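Local structure of ORF10 (6RIW) at residues A[558-563]-A[743-748]; A[248-253]-A[330-335]. The protein carries the ketosynthase and chain length factor domains of a polyunsaturated fatty acid synthase, and probably catalyses condensation steps that extend the acyl chain. One frame throughout, in Å; residues are numbered along the deposited sequence.

Contact 1: A[558-563]-A[743-748]; sequences MQVADN and EGAAAI
Val560 and Ala561 of the helical segment 558-563 lie over Ala746 and Ala747 of 743-748, with 5.2 Å between the CA atoms of Ala561 and Ala747. The axes of the helical segment and of strand 744-748 run nearly the same way, 24° apart, and approach to 6.8 Å. The small methyls of Ala745 and Ala747, which point at the helix, are consistent with so close an approach. Val560 fills the dip between them: with chi1 at -64°, CG1 lies beside the backbone N and reaches over the Ala745 carbonyl, which leaves CG2 between N and carbonyl carbon, within 3.7 Å of Ala746 C. From the strand side, Ala747 CB presses on helix backbone, 3.7 Å from Ala561 CA. Replacing Val560 by an alanine is likely to leave a gap over the Ala746 backbone and to remove the CG2 contact with the Ala745 methyl. No hydrogen bond crosses this buried interface; the strand bonds to its sheet neighbours, Ala745 to His477 and Ala746 to Ala692. In this second ketosynthase-like half, probably the chain length factor, the thiolase-type sheet is thus sandwiched: helix 552-567 covers one face, and helix 841-854 meets Ala746 and Ile748 on the other.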
loop_
_atom_site.group_PDB
_atom_site.type_symbol
_atom_site.label_atom_id
_atom_site.label_comp_id
_atom_site.label_asym_id
_atom_site.label_seq_id
_atom_site.Cartn_x
_atom_site.Cartn_y
_atom_site.Cartn_z
ATOM N N MET A 558 -6.306 12.930 6.363
ATOM C CA MET A 558 -7.685 13.023 6.830
ATOM C C MET A 558 -8.186 14.456 6.765
ATOM O O MET A 558 -9.336 14.705 6.383
ATOM C CB MET A 558 -7.783 12.485 8.257
ATOM C CG MET A 558 -7.692 10.967 8.326
ATOM S SD MET A 558 -7.052 10.496 9.946
ATOM C CE MET A 558 -8.549 10.711 10.893
ATOM N N GLN A 559 -7.336 15.412 7.149
ATOM C CA GLN A 559 -7.746 16.814 7.148
ATOM C C GLN A 559 -8.026 17.320 5.734
ATOM O O GLN A 559 -9.046 17.980 5.503
ATOM C CB GLN A 559 -6.681 17.675 7.820
ATOM C CG GLN A 559 -7.076 19.110 7.993
ATOM C CD GLN A 559 -6.275 19.782 9.088
ATOM O OE1 GLN A 559 -5.086 20.054 8.917
ATOM N NE2 GLN A 559 -6.919 20.032 10.230
ATOM N N VAL A 560 -7.133 17.042 4.770
ATOM C CA VAL A 560 -7.372 17.579 3.428
ATOM C C VAL A 560 -8.558 16.880 2.774
ATOM O O VAL A 560 -9.330 17.514 2.042
ATOM C CB VAL A 560 -6.112 17.519 2.534
ATOM C CG1 VAL A 560 -4.994 18.400 3.096
ATOM C CG2 VAL A 560 -5.613 16.059 2.298
ATOM N N ALA A 561 -8.726 15.577 3.018
ATOM C CA ALA A 561 -9.849 14.852 2.423
ATOM C C ALA A 561 -11.174 15.366 2.967
ATOM O O ALA A 561 -12.132 15.574 2.210
ATOM C CB ALA A 561 -9.741 13.343 2.694
ATOM N N ASP A 562 -11.236 15.579 4.281
ATOM C CA ASP A 562 -12.433 16.137 4.912
ATOM C C ASP A 562 -12.776 17.500 4.324
ATOM O O ASP A 562 -13.937 17.775 4.001
ATOM C CB ASP A 562 -12.204 16.248 6.422
ATOM C CG ASP A 562 -13.485 16.576 7.195
ATOM O OD1 ASP A 562 -14.519 15.914 6.978
ATOM O OD2 ASP A 562 -13.431 17.494 8.039
ATOM N N ASN A 563 -11.771 18.366 4.172
ATOM C CA ASN A 563 -12.007 19.703 3.633
ATOM C C ASN A 563 -12.448 19.644 2.174
ATOM O O ASN A 563 -13.372 20.365 1.768
ATOM C CB ASN A 563 -10.747 20.564 3.782
ATOM C CG ASN A 563 -10.495 20.972 5.216
ATOM O OD1 ASN A 563 -11.407 20.962 6.039
ATOM N ND2 ASN A 563 -9.259 21.337 5.523
ATOM N N GLU A 743 7.031 18.481 0.786
ATOM C CA GLU A 743 6.146 17.453 1.327
ATOM C C GLU A 743 4.759 18.035 1.563
ATOM O O GLU A 743 4.567 19.258 1.553
ATOM C CB GLU A 743 6.706 16.849 2.629
ATOM C CG GLU A 743 6.800 17.839 3.791
ATOM C CD GLU A 743 7.488 17.225 5.021
ATOM O OE1 GLU A 743 7.677 15.988 5.041
ATOM O OE2 GLU A 743 7.845 17.970 5.975
ATOM N N GLY A 744 3.793 17.146 1.781
ATOM C CA GLY A 744 2.454 17.583 2.110
ATOM C C GLY A 744 1.402 16.581 1.668
ATOM O O GLY A 744 1.674 15.400 1.486
ATOM N N ALA A 745 0.179 17.087 1.547
ATOM C CA ALA A 745 -0.994 16.259 1.308
ATOM C C ALA A 745 -2.023 17.124 0.598
ATOM O O ALA A 745 -2.033 18.343 0.765
ATOM C CB ALA A 745 -1.568 15.689 2.623
ATOM N N ALA A 746 -2.869 16.491 -0.210
ATOM C CA ALA A 746 -3.918 17.254 -0.876
ATOM C C ALA A 746 -5.002 16.286 -1.316
ATOM O O ALA A 746 -4.792 15.064 -1.346
ATOM C CB ALA A 746 -3.350 18.057 -2.070
ATOM N N ALA A 747 -6.177 16.836 -1.650
ATOM C CA ALA A 747 -7.291 15.977 -2.016
ATOM C C ALA A 747 -8.200 16.707 -2.985
ATOM O O ALA A 747 -8.253 17.947 -3.001
ATOM C CB ALA A 747 -8.101 15.513 -0.782
ATOM N N ILE A 748 -8.879 15.921 -3.832
ATOM C CA ILE A 748 -9.884 16.436 -4.754
ATOM C C ILE A 748 -11.092 15.514 -4.698
ATOM O O ILE A 748 -11.002 14.346 -4.316
ATOM C CB ILE A 748 -9.376 16.548 -6.216
ATOM C CG1 ILE A 748 -8.987 15.187 -6.789
ATOM C CG2 ILE A 748 -8.255 17.578 -6.327
ATOM C CD1 ILE A 748 -8.601 15.259 -8.305
#

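Contact 2: A[248-253]-A[330-335]; sequences APFDQN and CHATGT
Pro249 and Phe250, the central residues of a type II beta turn from Ala248 to Asp251, pack against the loop 330-335 that precedes helix 336-350 in the ketosynthase fold. That loop carries His331, which touches Cys196; by its sequence it is probably the counterpart of the family's HGTGT loop, whose histidine serves condensation. The turn is closed by Asp251 N bonding to Ala248 O at 2.9 Å. The methyl of Ala332 sits over one face of the Phe250 ring, its CB 3.9 Å from the centroid and 18° off the normal, a CH-pi contact. Cys330 SG lies in the ring plane at the edge, 3.6 Å from Phe250 CZ, a sulfur-aromatic contact. Van der Waals packing continues along Pro249, whose CB lies 3.4 Å from Ala332 O. Farther on, the CA atoms of Pro249 and Gly334 come to 3.8 Å; with phi at 101°, a CB on Gly334 would run into the carbonyl O of Thr333. Hydrogen bonds stay within each segment or go outside, as from Phe250 N to Asp339. Thr333 OG1 forms an ST turn with Thr335 N, and Asp251 an Asx turn, its OD1 gripped by both Asn253 N, at 2.7 Å, and Asn253 ND2.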
loop_
_atom_site.group_PDB
_atom_site.type_symbol
_atom_site.label_atom_id
_atom_site.label_comp_id
_atom_site.label_asym_id
_atom_site.label_seq_id
_atom_site.Cartn_x
_atom_site.Cartn_y
_atom_site.Cartn_z
ATOM N N ALA A 248 -8.215 -21.451 15.508
ATOM C CA ALA A 248 -9.102 -22.463 14.931
ATOM C C ALA A 248 -10.348 -21.789 14.391
ATOM O O ALA A 248 -11.366 -21.672 15.090
ATOM C CB ALA A 248 -9.470 -23.525 15.962
ATOM N N PRO A 249 -10.308 -21.337 13.138
ATOM C CA PRO A 249 -11.476 -20.654 12.559
ATOM C C PRO A 249 -12.736 -21.498 12.702
ATOM O O PRO A 249 -12.727 -22.701 12.442
ATOM C CB PRO A 249 -11.083 -20.467 11.086
ATOM C CG PRO A 249 -9.574 -20.446 11.107
ATOM C CD PRO A 249 -9.183 -21.435 12.190
ATOM N N PHE A 250 -13.815 -20.850 13.142
ATOM C CA PHE A 250 -15.162 -21.381 13.376
ATOM C C PHE A 250 -15.267 -22.173 14.681
ATOM O O PHE A 250 -16.375 -22.608 15.023
ATOM C CB PHE A 250 -15.669 -22.267 12.227
ATOM C CG PHE A 250 -15.991 -21.509 10.968
ATOM C CD1 PHE A 250 -16.870 -20.443 10.995
ATOM C CD2 PHE A 250 -15.409 -21.868 9.763
ATOM C CE1 PHE A 250 -17.185 -19.740 9.830
ATOM C CE2 PHE A 250 -15.713 -21.170 8.597
ATOM C CZ PHE A 250 -16.604 -20.099 8.642
ATOM N N ASP A 251 -14.175 -22.385 15.414
ATOM C CA ASP A 251 -14.213 -23.228 16.605
ATOM C C ASP A 251 -14.476 -22.391 17.851
ATOM O O ASP A 251 -13.917 -21.306 18.014
ATOM C CB ASP A 251 -12.906 -24.013 16.764
ATOM C CG ASP A 251 -13.004 -25.098 17.842
ATOM O OD1 ASP A 251 -12.902 -24.752 19.040
ATOM O OD2 ASP A 251 -13.187 -26.286 17.488
ATOM N N GLN A 252 -15.343 -22.916 18.735
ATOM C CA GLN A 252 -15.696 -22.216 19.968
ATOM C C GLN A 252 -14.476 -21.866 20.813
ATOM O O GLN A 252 -14.500 -20.875 21.553
ATOM C CB GLN A 252 -16.654 -23.067 20.815
ATOM C CG GLN A 252 -18.030 -23.291 20.233
ATOM C CD GLN A 252 -18.886 -24.178 21.134
ATOM O OE1 GLN A 252 -18.748 -24.144 22.359
ATOM N NE2 GLN A 252 -19.754 -24.990 20.530
ATOM N N ASN A 253 -13.414 -22.663 20.740
ATOM C CA ASN A 253 -12.264 -22.480 21.623
ATOM C C ASN A 253 -11.195 -21.557 21.041
ATOM O O ASN A 253 -10.220 -21.248 21.739
ATOM C CB ASN A 253 -11.624 -23.839 21.958
ATOM C CG ASN A 253 -12.619 -24.827 22.554
ATOM O OD1 ASN A 253 -13.013 -24.700 23.715
ATOM N ND2 ASN A 253 -13.028 -25.820 21.758
ATOM N N CYS A 330 -15.065 -18.491 3.695
ATOM C CA CYS A 330 -15.303 -17.373 4.594
ATOM C C CYS A 330 -14.020 -16.648 4.946
ATOM O O CYS A 330 -12.909 -17.167 4.781
ATOM C CB CYS A 330 -15.969 -17.843 5.885
ATOM S SG CYS A 330 -17.594 -18.546 5.573
ATOM N N HIS A 331 -14.196 -15.439 5.474
ATOM C CA HIS A 331 -13.060 -14.668 5.961
ATOM C C HIS A 331 -12.490 -15.267 7.249
ATOM O O HIS A 331 -11.271 -15.211 7.467
ATOM C CB HIS A 331 -13.498 -13.221 6.168
ATOM C CG HIS A 331 -12.493 -12.387 6.894
ATOM N ND1 HIS A 331 -11.304 -11.997 6.319
ATOM C CD2 HIS A 331 -12.496 -11.875 8.148
ATOM C CE1 HIS A 331 -10.614 -11.279 7.188
ATOM N NE2 HIS A 331 -11.314 -11.190 8.306
ATOM N N ALA A 332 -13.358 -15.874 8.079
ATOM C CA ALA A 332 -13.064 -16.490 9.380
ATOM C C ALA A 332 -11.590 -16.667 9.729
ATOM O O ALA A 332 -10.953 -17.629 9.290
ATOM C CB ALA A 332 -13.730 -17.865 9.461
ATOM N N THR A 333 -11.054 -15.780 10.563
ATOM C CA THR A 333 -9.645 -15.812 10.918
ATOM C C THR A 333 -9.361 -16.589 12.189
ATOM O O THR A 333 -8.191 -16.837 12.483
ATOM C CB THR A 333 -9.115 -14.404 11.144
ATOM O OG1 THR A 333 -9.787 -13.858 12.287
ATOM C CG2 THR A 333 -9.345 -13.526 9.925
ATOM N N GLY A 334 -10.386 -16.933 12.968
ATOM C CA GLY A 334 -10.193 -17.483 14.296
ATOM C C GLY A 334 -10.395 -16.488 15.416
ATOM O O GLY A 334 -10.485 -16.900 16.583
ATOM N N THR A 335 -10.474 -15.190 15.100
ATOM C CA THR A 335 -10.804 -14.193 16.118
ATOM C C THR A 335 -12.277 -14.318 16.495
ATOM O O THR A 335 -13.140 -14.309 15.609
ATOM C CB THR A 335 -10.502 -12.779 15.617
ATOM O OG1 THR A 335 -9.129 -12.701 15.199
ATOM C CG2 THR A 335 -10.738 -11.758 16.721
#

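How the contacts relate
Along the chain the two contacts come in series: contact 2 closes at residue 335, well before contact 1 opens at 558. They belong to different halves of this didomain, contact 2 to the ketosynthase half, beside the probable active-site loop, and contact 1 to the second half, probably the chain length factor. Their centres are 38 Å apart and their nearest atoms about 22 Å, so neither touches the other. Contact 1 lays helix 552-567 against strand 741-752 nearer the centre of the chain, whereas contact 2 joins two loops farther out. The halves do meet elsewhere, where strand 189-193 pairs antiparallel with strand 659-663. Each contact is thus internal to its own half, away from the magnesium site at Met1 and Lys286.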